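Local coordinates for alcohol dehydrogenase (Aeropyrum pernix, PDB 1H2B), which probably catalyses the NAD+-dependent, zinc-assisted oxidation of alcohols, and holds NAD, zinc and a fatty acid in its active-site cleft, at residues T56-V61 / E344-G349; G288-P293 / V302-S307; A117-H122 / A173-K178. All coordinates share one frame; numbering follows the deposited sequence. Where two conformers were deposited one is given.

Contact 1 (T56-V61 / E344-G349); sequences TDLHLV and ERLEKG. With NAJ (nicotinamide-adenine-dinucleotide (acidic form)), chain I; OCA (octanoic acid (caprylic acid)), chain H.
Leu-58 meets Leu-346 and Glu-347 in a small apolar helix-to-helix contact beside the coenzyme cleft, where helix 55-61 lies against the end of helix 339-347. The backbones come nearest at Leu-58 CA and Glu-347 CA, 7.2 Å apart, and no hydrogen bond joins the segments, so side-chain packing does the work. Leu-58 drives its CD1 methyl between two partners: it lies 3.9 Å from CG of Leu-346, and 3.5 Å from OE1 of Glu-347. A branched leucine suits this buried place, since its CD1 methyl reaches both neighbours while CD2 lies against Glu-347. Glu-347 reaches the spot by bending: CG is anti to the backbone N (chi1 174°), but the chain folds at the next bond (chi2 67°), laying the carboxylate across the leucine methyls while the residue keeps to the solvent side. Leu-346 faces two ways: CG and CD2 face Leu-58, while the CD1 methyl lies 3.6 Å from the pyrophosphate oxygen O1A of NAD. Just beyond, Gly-349 leaves the helix with positive phi in a Schellman motif, a conformation easy for a residue without a side chain.

The same turn of helix 55-61 presents polar groups to the ligands. Thr-56 OG1 donates to the octanoate oxygen O1 at 2.7 Å and accepts from the ribose hydroxyl O2D at 3.0 Å; Tyr-286 also hydrogen-bonds Thr-56 OG1. His-59 points the NE2 edge of its ring at the neighbouring ribose O3D, 3.4 Å away, a weak but fairly straight bond lying in the ring plane. This line from threonine through the ribose to histidine resembles, and is consistent with, the proton relay proposed for zinc-containing alcohol dehydrogenases.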
loop_
_atom_site.group_PDB
_atom_site.type_symbol
_atom_site.label_atom_id
_atom_site.label_comp_id
_atom_site.label_asym_id
_atom_site.label_seq_id
_atom_site.Cartn_x
_atom_site.Cartn_y
_atom_site.Cartn_z
ATOM N N THR B 56 -31.566 2.211 -0.931
ATOM C CA THR B 56 -31.467 3.553 -1.457
ATOM C C THR B 56 -32.751 4.013 -2.125
ATOM O O THR B 56 -33.019 5.225 -2.145
ATOM C CB THR B 56 -30.318 3.618 -2.448
ATOM O OG1 THR B 56 -29.104 3.591 -1.689
ATOM C CG2 THR B 56 -30.333 4.958 -3.246
ATOM N N ASP B 57 -33.497 3.065 -2.684
ATOM C CA ASP B 57 -34.807 3.415 -3.290
ATOM C C ASP B 57 -35.806 3.929 -2.267
ATOM O O ASP B 57 -36.565 4.868 -2.579
ATOM C CB ASP B 57 -35.333 2.254 -4.116
ATOM C CG ASP B 57 -34.395 1.955 -5.254
ATOM O OD1 ASP B 57 -34.106 0.770 -5.544
ATOM O OD2 ASP B 57 -33.891 2.920 -5.854
ATOM N N LEU B 58 -35.762 3.395 -1.048
ATOM C CA LEU B 58 -36.579 3.971 0.019
ATOM C C LEU B 58 -36.100 5.364 0.387
ATOM O O LEU B 58 -36.900 6.300 0.546
ATOM C CB LEU B 58 -36.555 3.069 1.243
ATOM C CG LEU B 58 -37.147 1.672 1.119
ATOM C CD1 LEU B 58 -36.708 0.865 2.310
ATOM C CD2 LEU B 58 -38.670 1.846 1.116
ATOM N N HIS B 59 -34.787 5.529 0.527
ATOM C CA HIS B 59 -34.226 6.843 0.763
ATOM C C HIS B 59 -34.620 7.826 -0.340
ATOM O O HIS B 59 -34.936 8.973 -0.043
ATOM C CB HIS B 59 -32.690 6.810 0.920
ATOM C CG HIS B 59 -32.179 5.940 2.043
ATOM N ND1 HIS B 59 -32.825 5.784 3.252
ATOM C CD2 HIS B 59 -31.055 5.193 2.127
ATOM C CE1 HIS B 59 -32.134 4.952 4.016
ATOM N NE2 HIS B 59 -31.032 4.617 3.373
ATOM N N LEU B 60 -34.633 7.376 -1.612
ATOM C CA LEU B 60 -34.995 8.260 -2.720
ATOM C C LEU B 60 -36.439 8.723 -2.575
ATOM O O LEU B 60 -36.702 9.925 -2.663
ATOM C CB LEU B 60 -34.829 7.535 -4.067
ATOM C CG LEU B 60 -33.356 7.562 -4.538
ATOM C CD1 LEU B 60 -33.174 6.529 -5.635
ATOM C CD2 LEU B 60 -32.842 8.916 -4.971
ATOM N N VAL B 61 -37.335 7.771 -2.372
ATOM C CA VAL B 61 -38.759 8.095 -2.237
ATOM C C VAL B 61 -38.965 9.037 -1.028
ATOM O O VAL B 61 -39.786 9.980 -1.088
ATOM C CB VAL B 61 -39.605 6.838 -2.128
ATOM C CG1 VAL B 61 -41.067 7.192 -1.786
ATOM C CG2 VAL B 61 -39.596 6.097 -3.447
ATOM N N GLU B 344 -42.542 -1.436 0.587
ATOM C CA GLU B 344 -43.121 -1.566 1.922
ATOM C C GLU B 344 -42.470 -2.702 2.750
ATOM O O GLU B 344 -42.111 -2.502 3.939
ATOM C CB GLU B 344 -44.638 -1.772 1.795
ATOM C CG GLU B 344 -45.412 -0.500 1.466
ATOM C CD GLU B 344 -46.840 -0.787 0.979
ATOM O OE1 GLU B 344 -47.490 -1.737 1.490
ATOM O OE2 GLU B 344 -47.317 -0.060 0.069
ATOM N N ARG B 345 -42.323 -3.884 2.158
ATOM C CA ARG B 345 -41.691 -5.008 2.858
ATOM C C ARG B 345 -40.256 -4.652 3.251
ATOM O O ARG B 345 -39.811 -4.916 4.366
ATOM C CB ARG B 345 -41.688 -6.249 1.986
ATOM C CG ARG B 345 -43.126 -6.803 1.733
ATOM C CD ARG B 345 -43.172 -8.033 0.886
ATOM N NE ARG B 345 -42.173 -9.012 1.315
ATOM C CZ ARG B 345 -41.246 -9.539 0.518
ATOM N NH1 ARG B 345 -41.194 -9.215 -0.780
ATOM N NH2 ARG B 345 -40.370 -10.398 1.020
ATOM N N LEU B 346 -39.546 -4.039 2.313
ATOM C CA LEU B 346 -38.143 -3.671 2.601
ATOM C C LEU B 346 -38.043 -2.720 3.774
ATOM O O LEU B 346 -37.174 -2.891 4.637
ATOM C CB LEU B 346 -37.442 -3.090 1.350
ATOM C CG LEU B 346 -35.913 -2.900 1.464
ATOM C CD1 LEU B 346 -35.158 -4.187 1.653
ATOM C CD2 LEU B 346 -35.467 -2.232 0.143
ATOM N N GLU B 347 -38.924 -1.712 3.832
ATOM C CA GLU B 347 -38.915 -0.744 4.932
ATOM C C GLU B 347 -39.134 -1.472 6.261
ATOM O O GLU B 347 -38.582 -1.051 7.295
ATOM C CB GLU B 347 -40.003 0.315 4.696
ATOM C CG GLU B 347 -40.220 1.327 5.814
ATOM C CD GLU B 347 -39.046 2.257 6.023
ATOM O OE1 GLU B 347 -38.223 2.442 5.084
ATOM O OE2 GLU B 347 -38.947 2.816 7.134
ATOM N N LYS B 348 -39.910 -2.560 6.215
ATOM C CA LYS B 348 -40.236 -3.344 7.433
ATOM C C LYS B 348 -39.251 -4.447 7.779
ATOM O O LYS B 348 -39.414 -5.162 8.786
ATOM C CB LYS B 348 -41.659 -3.928 7.370
ATOM C CG LYS B 348 -42.744 -2.871 7.255
ATOM C CD LYS B 348 -44.088 -3.534 6.944
ATOM C CE LYS B 348 -44.943 -3.642 8.193
ATOM N NZ LYS B 348 -45.736 -4.916 8.237
ATOM N N GLY B 349 -38.206 -4.597 6.963
ATOM C CA GLY B 349 -37.200 -5.590 7.245
ATOM C C GLY B 349 -37.657 -6.991 6.880
ATOM O O GLY B 349 -37.107 -7.969 7.390
HETATM P PA NAJ I . -31.465 -3.642 3.525
HETATM O O1A NAJ I . -32.740 -2.987 3.978
HETATM O O2A NAJ I . -31.534 -4.855 2.583
HETATM O O5B NAJ I . -30.617 -4.217 4.750
HETATM C C5B NAJ I . -30.500 -3.520 5.998
HETATM C C4B NAJ I . -30.228 -4.619 7.012
HETATM O O4B NAJ I . -29.894 -3.967 8.253
HETATM C C3B NAJ I . -31.412 -5.559 7.238
HETATM O O3B NAJ I . -31.017 -6.940 7.181
HETATM C C2B NAJ I . -31.827 -5.099 8.629
HETATM O O2B NAJ I . -32.541 -6.091 9.382
HETATM C C1B NAJ I . -30.503 -4.710 9.300
HETATM N N9A NAJ I . -30.632 -3.823 10.456
HETATM C C8A NAJ I . -31.566 -2.813 10.728
HETATM N N7A NAJ I . -31.262 -2.231 11.919
HETATM C C5A NAJ I . -30.155 -2.859 12.413
HETATM C C6A NAJ I . -29.412 -2.703 13.558
HETATM N N6A NAJ I . -29.723 -1.817 14.514
HETATM N N1A NAJ I . -28.289 -3.472 13.719
HETATM C C2A NAJ I . -27.925 -4.446 12.806
HETATM N N3A NAJ I . -28.678 -4.609 11.697
HETATM C C4A NAJ I . -29.777 -3.830 11.510
HETATM O O3 NAJ I . -30.576 -2.481 2.902
HETATM P PN NAJ I . -29.516 -2.546 1.686
HETATM O O1N NAJ I . -30.197 -2.343 0.413
HETATM O O2N NAJ I . -28.633 -3.715 1.869
HETATM O O5D NAJ I . -28.739 -1.167 1.955
HETATM C C5D NAJ I . -27.945 -1.068 3.135
HETATM C C4D NAJ I . -27.534 0.381 3.340
HETATM O O4D NAJ I . -26.535 0.699 2.354
HETATM C C3D NAJ I . -28.659 1.388 3.105
HETATM O O3D NAJ I . -28.389 2.554 3.904
HETATM C C2D NAJ I . -28.494 1.746 1.621
HETATM O O2D NAJ I . -29.062 2.964 1.230
HETATM C C1D NAJ I . -26.957 1.796 1.579
HETATM N N1N NAJ I . -26.293 1.748 0.276
HETATM C C2N NAJ I . -25.061 2.330 0.211
HETATM C C3N NAJ I . -24.336 2.272 -0.967
HETATM C C7N NAJ I . -23.016 2.965 -1.048
HETATM O O7N NAJ I . -22.430 2.928 -2.257
HETATM N N7N NAJ I . -22.371 3.530 -0.023
HETATM C C4N NAJ I . -24.825 1.593 -2.132
HETATM C C5N NAJ I . -26.030 0.861 -1.933
HETATM C C6N NAJ I . -26.757 0.973 -0.764
HETATM C C1 OCA H . -26.636 3.351 -4.285
HETATM C C2 OCA H . -26.234 4.715 -3.703
HETATM C C3 OCA H . -25.282 5.458 -4.655
HETATM C C4 OCA H . -25.127 6.944 -4.373
HETATM C C5 OCA H . -24.306 7.585 -5.492
HETATM C C6 OCA H . -23.926 9.023 -5.149
HETATM C C7 OCA H . -23.017 9.678 -6.182
HETATM C C8 OCA H . -22.708 11.099 -5.746
HETATM O O1 OCA H . -27.551 2.675 -3.739
HETATM O O2 OCA H . -26.036 2.892 -5.279
#

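Contact 2 (G288-P293 / V302-S307); sequences GELRFP and VSFEGS. With NAJ (nicotinamide-adenine-dinucleotide (acidic form)), chain I.
Phe-304, on the last strand of the parallel Rossmann-type sheet within this chain, packs against Leu-290 and Phe-292 of strand 289-293, the two strands being joined by helix 294-300. Phe-304 CG stands anti to the carbonyl carbon (chi1 -56°), which sends the ring toward strand 289-293. The phenylalanines form an offset edge-to-face (T-shaped) pair: the edge of Phe-304 turns toward the face of Phe-292, with centroids 5.3 Å apart and planes at 85°. The closest approach is Phe-304 CZ to Phe-292 CD2, 3.4 Å. Leu-290 CD2 lies 3.7 Å from Phe-304 CD1, and the CD1 methyl of Leu-290 lies over one face of the ring near the rim. Apolar rings and a branched leucine suit this place, for every touching residue is buried. An alanine at Phe-304 would be likely to open a gap beside Leu-290 and take from Phe-292 the ring edge that meets its face.

Beyond strand 303-306, Ser-307 O accepts from carboxamide N7N of NAD at 2.9 Å. Both strands also pair antiparallel with a neighbouring subunit, whose Leu-290 and Phe-304 pack on Phe-304 and Leu-290 here, continuing the sheet as in the coenzyme-domain dimers of medium-chain alcohol dehydrogenases.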
loop_
_atom_site.group_PDB
_atom_site.type_symbol
_atom_site.label_atom_id
_atom_site.label_comp_id
_atom_site.label_asym_id
_atom_site.label_seq_id
_atom_site.Cartn_x
_atom_site.Cartn_y
_atom_site.Cartn_z
ATOM N N GLY B 288 -27.878 8.208 8.868
ATOM C CA GLY B 288 -27.582 8.602 10.242
ATOM C C GLY B 288 -26.445 9.614 10.291
ATOM O O GLY B 288 -25.742 9.826 9.294
ATOM N N GLU B 289 -26.276 10.281 11.414
ATOM C CA GLU B 289 -25.197 11.255 11.500
ATOM C C GLU B 289 -24.095 10.644 12.349
ATOM O O GLU B 289 -24.359 10.155 13.422
ATOM C CB GLU B 289 -25.701 12.566 12.115
ATOM C CG GLU B 289 -24.596 13.617 12.138
ATOM C CD GLU B 289 -24.853 14.828 11.244
ATOM O OE1 GLU B 289 -25.666 14.743 10.283
ATOM O OE2 GLU B 289 -24.224 15.877 11.507
ATOM N N LEU B 290 -22.846 10.656 11.871
ATOM C CA LEU B 290 -21.739 10.126 12.685
ATOM C C LEU B 290 -21.477 11.101 13.825
ATOM O O LEU B 290 -21.467 12.295 13.571
ATOM C CB LEU B 290 -20.529 9.892 11.739
ATOM C CG LEU B 290 -19.184 9.398 12.267
ATOM C CD1 LEU B 290 -19.290 7.989 12.817
ATOM C CD2 LEU B 290 -18.181 9.409 11.107
ATOM N N ARG B 291 -21.329 10.625 15.083
ATOM C CA ARG B 291 -21.042 11.466 16.254
ATOM C C ARG B 291 -20.178 10.718 17.247
ATOM O O ARG B 291 -20.626 9.773 17.932
ATOM C CB ARG B 291 -22.271 11.964 17.019
ATOM C CG ARG B 291 -23.617 11.397 16.613
ATOM C CD ARG B 291 -24.794 12.338 16.871
ATOM N NE ARG B 291 -25.361 12.958 15.663
ATOM C CZ ARG B 291 -25.266 14.255 15.362
ATOM N NH1 ARG B 291 -24.627 15.084 16.174
ATOM N NH2 ARG B 291 -25.817 14.739 14.249
ATOM N N PHE B 292 -18.919 11.100 17.318
ATOM C CA PHE B 292 -17.978 10.315 18.100
ATOM C C PHE B 292 -16.919 11.241 18.671
ATOM O O PHE B 292 -16.464 12.137 17.967
ATOM C CB PHE B 292 -17.331 9.255 17.191
ATOM C CG PHE B 292 -16.574 8.186 17.908
ATOM C CD1 PHE B 292 -17.236 7.187 18.617
ATOM C CD2 PHE B 292 -15.197 8.124 17.839
ATOM C CE1 PHE B 292 -16.542 6.153 19.259
ATOM C CE2 PHE B 292 -14.505 7.081 18.440
ATOM C CZ PHE B 292 -15.153 6.106 19.155
ATOM N N PRO B 293 -16.507 11.086 19.925
ATOM C CA PRO B 293 -15.515 12.019 20.489
ATOM C C PRO B 293 -14.120 11.910 19.812
ATOM O O PRO B 293 -13.581 10.798 19.647
ATOM C CB PRO B 293 -15.408 11.593 21.974
ATOM C CG PRO B 293 -16.527 10.636 22.214
ATOM C CD PRO B 293 -16.981 10.091 20.909
ATOM N N VAL B 302 -8.306 5.207 15.534
ATOM C CA VAL B 302 -9.281 4.550 14.667
ATOM C C VAL B 302 -9.573 5.422 13.455
ATOM O O VAL B 302 -9.286 6.635 13.431
ATOM C CB VAL B 302 -10.595 4.185 15.384
ATOM C CG1 VAL B 302 -10.312 3.014 16.361
ATOM C CG2 VAL B 302 -11.156 5.388 16.140
ATOM N N SER B 303 -10.186 4.801 12.466
ATOM C CA SER B 303 -10.612 5.547 11.271
ATOM C C SER B 303 -12.040 5.193 10.897
ATOM O O SER B 303 -12.521 4.128 11.204
ATOM C CB SER B 303 -9.707 5.311 10.058
ATOM O OG SER B 303 -9.648 3.908 9.743
ATOM N N PHE B 304 -12.691 6.114 10.218
ATOM C CA PHE B 304 -14.039 5.961 9.705
ATOM C C PHE B 304 -13.954 6.235 8.211
ATOM O O PHE B 304 -13.554 7.315 7.796
ATOM C CB PHE B 304 -14.955 7.013 10.325
ATOM C CG PHE B 304 -14.985 6.998 11.869
ATOM C CD1 PHE B 304 -15.010 8.184 12.565
ATOM C CD2 PHE B 304 -14.983 5.823 12.590
ATOM C CE1 PHE B 304 -15.033 8.201 13.981
ATOM C CE2 PHE B 304 -15.002 5.834 14.018
ATOM C CZ PHE B 304 -15.016 6.995 14.685
ATOM N N GLU B 305 -14.274 5.249 7.388
ATOM C CA GLU B 305 -13.940 5.358 5.950
ATOM C C GLU B 305 -15.176 5.083 5.121
ATOM O O GLU B 305 -15.717 3.958 5.152
ATOM C CB GLU B 305 -12.887 4.296 5.599
ATOM C CG GLU B 305 -11.573 4.517 6.380
ATOM C CD GLU B 305 -10.608 3.366 6.243
ATOM O OE1 GLU B 305 -10.440 2.870 5.093
ATOM O OE2 GLU B 305 -9.974 3.002 7.255
ATOM N N GLY B 306 -15.615 6.078 4.342
ATOM C CA GLY B 306 -16.746 5.818 3.472
ATOM C C GLY B 306 -16.358 4.925 2.311
ATOM O O GLY B 306 -15.200 4.871 1.892
ATOM N N SER B 307 -17.362 4.210 1.798
ATOM C CA SER B 307 -17.141 3.430 0.585
ATOM C C SER B 307 -18.346 3.650 -0.306
ATOM O O SER B 307 -19.467 3.629 0.188
ATOM C CB SER B 307 -16.996 1.937 0.921
ATOM O OG SER B 307 -16.335 1.267 -0.143
HETATM P PA NAJ I . -31.465 -3.642 3.525
HETATM O O1A NAJ I . -32.740 -2.987 3.978
HETATM O O2A NAJ I . -31.534 -4.855 2.583
HETATM O O5B NAJ I . -30.617 -4.217 4.750
HETATM C C5B NAJ I . -30.500 -3.520 5.998
HETATM C C4B NAJ I . -30.228 -4.619 7.012
HETATM O O4B NAJ I . -29.894 -3.967 8.253
HETATM C C3B NAJ I . -31.412 -5.559 7.238
HETATM O O3B NAJ I . -31.017 -6.940 7.181
HETATM C C2B NAJ I . -31.827 -5.099 8.629
HETATM O O2B NAJ I . -32.541 -6.091 9.382
HETATM C C1B NAJ I . -30.503 -4.710 9.300
HETATM N N9A NAJ I . -30.632 -3.823 10.456
HETATM C C8A NAJ I . -31.566 -2.813 10.728
HETATM N N7A NAJ I . -31.262 -2.231 11.919
HETATM C C5A NAJ I . -30.155 -2.859 12.413
HETATM C C6A NAJ I . -29.412 -2.703 13.558
HETATM N N6A NAJ I . -29.723 -1.817 14.514
HETATM N N1A NAJ I . -28.289 -3.472 13.719
HETATM C C2A NAJ I . -27.925 -4.446 12.806
HETATM N N3A NAJ I . -28.678 -4.609 11.697
HETATM C C4A NAJ I . -29.777 -3.830 11.510
HETATM O O3 NAJ I . -30.576 -2.481 2.902
HETATM P PN NAJ I . -29.516 -2.546 1.686
HETATM O O1N NAJ I . -30.197 -2.343 0.413
HETATM O O2N NAJ I . -28.633 -3.715 1.869
HETATM O O5D NAJ I . -28.739 -1.167 1.955
HETATM C C5D NAJ I . -27.945 -1.068 3.135
HETATM C C4D NAJ I . -27.534 0.381 3.340
HETATM O O4D NAJ I . -26.535 0.699 2.354
HETATM C C3D NAJ I . -28.659 1.388 3.105
HETATM O O3D NAJ I . -28.389 2.554 3.904
HETATM C C2D NAJ I . -28.494 1.746 1.621
HETATM O O2D NAJ I . -29.062 2.964 1.230
HETATM C C1D NAJ I . -26.957 1.796 1.579
HETATM N N1N NAJ I . -26.293 1.748 0.276
HETATM C C2N NAJ I . -25.061 2.330 0.211
HETATM C C3N NAJ I . -24.336 2.272 -0.967
HETATM C C7N NAJ I . -23.016 2.965 -1.048
HETATM O O7N NAJ I . -22.430 2.928 -2.257
HETATM N N7N NAJ I . -22.371 3.530 -0.023
HETATM C C4N NAJ I . -24.825 1.593 -2.132
HETATM C C5N NAJ I . -26.030 0.861 -1.933
HETATM C C6N NAJ I . -26.757 0.973 -0.764
#

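Contact 3 (A117-H122 / A173-K178); sequences AGEDMH and AYRAVK
Glu-119 and Arg-175 bridge a wide gap: even these nearest residues have CA atoms 11.5 Å apart, one on a loop with a short 3-10 turn, the other within helix 166-181. Before the turn, Gly-118 ends helix 113-116 in a Schellman motif with positive phi; there a side chain would be jammed against the preceding carbonyl, so only glycine sits comfortably. The turn itself is closed by His-122 N bonding back to Glu-119 O at 2.9 Å.

Long side chains are what such a span needs. Arg-175 leaves the helix with CG anti to the backbone N and runs straight out to NE, bringing its guanidinium to the loop. Glu-119 instead folds at its second torsion (chi2 -74°), turning its carboxylate to meet it. The result is a salt bridge, with the two planes 70° apart and so not the coplanar paired form. NH1 donates to OE1 at 3.0 Å, tilted out of the guanidinium plane and rather bent at 139°, using the syn lone pair of OE1. NH2 donates to OE2 at 3.3 Å, weakly, in the guanidinium plane.

In this enzyme, a medium-chain alcohol dehydrogenase by family, the bridge ties two metal-bearing parts together: the loop follows the zinc ligands Asp-109, Cys-112 and Cys-115, and is bracketed by the Cys-115 to Cys-123 disulfide, while the helix carries the zinc ligand Asp-168 near its start.

Arg-175 is buried, and several carboxylates probably balance its charge. Its strongest polar partner is Glu-301 of a neighbouring subunit, which salt-bridges NE and is also hydrogen-bonded to His-122 NE2; Glu-314 of the same chain takes NH1. Glu-119 OE1 has a second donor in Asn-311 ND2.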
loop_
_atom_site.group_PDB
_atom_site.type_symbol
_atom_site.label_atom_id
_atom_site.label_comp_id
_atom_site.label_asym_id
_atom_site.label_seq_id
_atom_site.Cartn_x
_atom_site.Cartn_y
_atom_site.Cartn_z
ATOM N N ALA B 117 -8.037 7.491 -14.274
ATOM C CA ALA B 117 -7.428 6.711 -13.204
ATOM C C ALA B 117 -8.260 5.477 -12.845
ATOM O O ALA B 117 -7.844 4.666 -11.995
ATOM C CB ALA B 117 -7.224 7.573 -11.961
ATOM N N GLY B 118 -9.448 5.364 -13.431
ATOM C CA GLY B 118 -10.234 4.163 -13.239
ATOM C C GLY B 118 -11.277 4.245 -12.140
ATOM O O GLY B 118 -11.849 3.229 -11.772
ATOM N N GLU B 119 -11.517 5.431 -11.614
ATOM C CA GLU B 119 -12.496 5.559 -10.501
ATOM C C GLU B 119 -13.832 6.090 -11.010
ATOM O O GLU B 119 -14.085 7.305 -10.966
ATOM C CB GLU B 119 -11.947 6.433 -9.361
ATOM C CG GLU B 119 -10.774 5.777 -8.625
ATOM C CD GLU B 119 -11.167 4.626 -7.707
ATOM O OE1 GLU B 119 -12.192 3.971 -7.932
ATOM O OE2 GLU B 119 -10.402 4.355 -6.763
ATOM N N ASP B 120 -14.671 5.182 -11.525
ATOM C CA ASP B 120 -15.913 5.569 -12.187
ATOM C C ASP B 120 -16.782 6.441 -11.313
ATOM O O ASP B 120 -17.417 7.355 -11.824
ATOM C CB ASP B 120 -16.742 4.352 -12.571
ATOM C CG ASP B 120 -16.016 3.414 -13.510
ATOM O OD1 ASP B 120 -14.983 2.782 -13.102
ATOM O OD2 ASP B 120 -16.459 3.237 -14.682
ATOM N N MET B 121 -16.808 6.172 -9.997
ATOM C CA MET B 121 -17.688 6.945 -9.122
ATOM C C MET B 121 -17.238 8.363 -8.894
ATOM O O MET B 121 -17.972 9.165 -8.299
ATOM C CB MET B 121 -17.953 6.228 -7.783
ATOM C CG MET B 121 -18.587 4.815 -7.898
ATOM S SD MET B 121 -20.105 4.840 -8.875
ATOM C CE MET B 121 -21.046 5.997 -7.988
ATOM N N HIS B 122 -16.053 8.712 -9.409
ATOM C CA HIS B 122 -15.528 10.051 -9.164
ATOM C C HIS B 122 -15.365 10.826 -10.456
ATOM O O HIS B 122 -14.709 11.883 -10.506
ATOM C CB HIS B 122 -14.266 9.958 -8.324
ATOM C CG HIS B 122 -14.565 9.422 -6.964
ATOM N ND1 HIS B 122 -15.285 10.127 -6.027
ATOM C CD2 HIS B 122 -14.325 8.207 -6.422
ATOM C CE1 HIS B 122 -15.468 9.371 -4.951
ATOM N NE2 HIS B 122 -14.888 8.203 -5.169
ATOM N N ALA B 173 -20.591 -3.976 -1.765
ATOM C CA ALA B 173 -20.032 -4.848 -0.745
ATOM C C ALA B 173 -18.594 -5.234 -1.112
ATOM O O ALA B 173 -17.743 -5.275 -0.240
ATOM C CB ALA B 173 -20.914 -6.115 -0.574
ATOM N N TYR B 174 -18.323 -5.472 -2.397
ATOM C CA TYR B 174 -16.991 -5.905 -2.834
ATOM C C TYR B 174 -15.917 -4.840 -2.661
ATOM O O TYR B 174 -14.844 -5.135 -2.092
ATOM C CB TYR B 174 -17.085 -6.362 -4.332
ATOM C CG TYR B 174 -15.796 -6.898 -4.859
ATOM C CD1 TYR B 174 -15.051 -6.160 -5.771
ATOM C CD2 TYR B 174 -15.361 -8.167 -4.470
ATOM C CE1 TYR B 174 -13.863 -6.640 -6.259
ATOM C CE2 TYR B 174 -14.170 -8.674 -4.952
ATOM C CZ TYR B 174 -13.425 -7.893 -5.840
ATOM O OH TYR B 174 -12.237 -8.422 -6.320
ATOM N N ARG B 175 -16.215 -3.596 -3.072
ATOM C CA ARG B 175 -15.257 -2.515 -2.818
ATOM C C ARG B 175 -15.027 -2.326 -1.338
ATOM O O ARG B 175 -13.878 -2.136 -0.890
ATOM C CB ARG B 175 -15.710 -1.202 -3.446
ATOM C CG ARG B 175 -14.686 -0.068 -3.265
ATOM C CD ARG B 175 -15.160 1.140 -4.022
ATOM N NE ARG B 175 -14.354 2.348 -3.915
ATOM C CZ ARG B 175 -13.461 2.750 -4.805
ATOM N NH1 ARG B 175 -13.154 2.006 -5.859
ATOM N NH2 ARG B 175 -12.851 3.910 -4.653
ATOM N N ALA B 176 -16.098 -2.397 -0.542
ATOM C CA ALA B 176 -15.933 -2.230 0.885
ATOM C C ALA B 176 -15.109 -3.347 1.498
ATOM O O ALA B 176 -14.320 -3.102 2.398
ATOM C CB ALA B 176 -17.355 -2.136 1.544
ATOM N N VAL B 177 -15.316 -4.588 1.034
ATOM C CA VAL B 177 -14.535 -5.720 1.560
ATOM C C VAL B 177 -13.081 -5.600 1.124
ATOM O O VAL B 177 -12.181 -5.950 1.908
ATOM C CB VAL B 177 -15.190 -7.069 1.172
ATOM C CG1 VAL B 177 -14.186 -8.234 1.405
ATOM C CG2 VAL B 177 -16.510 -7.269 1.988
ATOM N N LYS B 178 -12.831 -5.133 -0.096
ATOM C CA LYS B 178 -11.430 -4.814 -0.498
ATOM C C LYS B 178 -10.796 -3.848 0.463
ATOM O O LYS B 178 -9.642 -4.062 0.897
ATOM C CB LYS B 178 -11.383 -4.233 -1.901
ATOM C CG LYS B 178 -11.771 -5.224 -2.960
ATOM C CD LYS B 178 -11.239 -4.782 -4.325
ATOM C CE LYS B 178 -10.526 -5.915 -5.012
ATOM N NZ LYS B 178 -9.600 -5.561 -6.150
#

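Overall arrangement
From the N terminus the chain first passes 56-61, which waits almost to the C terminus for its partner 344-349, so contact 1 closes a loop that encloses both other contacts. Within it, contact 3 closes first, joining the segment 117-122 that follows the zinc ligands to helix 166-181, and contact 2 follows after it in series; both are nested and none crosses. Contact 2 closes a short loop at the edge of the Rossmann-type sheet. Contacts 2 and 3 touch where Ser-307 OG packs 3.8 Å from Arg-175 CG, and both reach the same neighbouring subunit. Contacts 1 and 2, centres about 23 Å apart, do not touch but share NAD, binding it from the two domains.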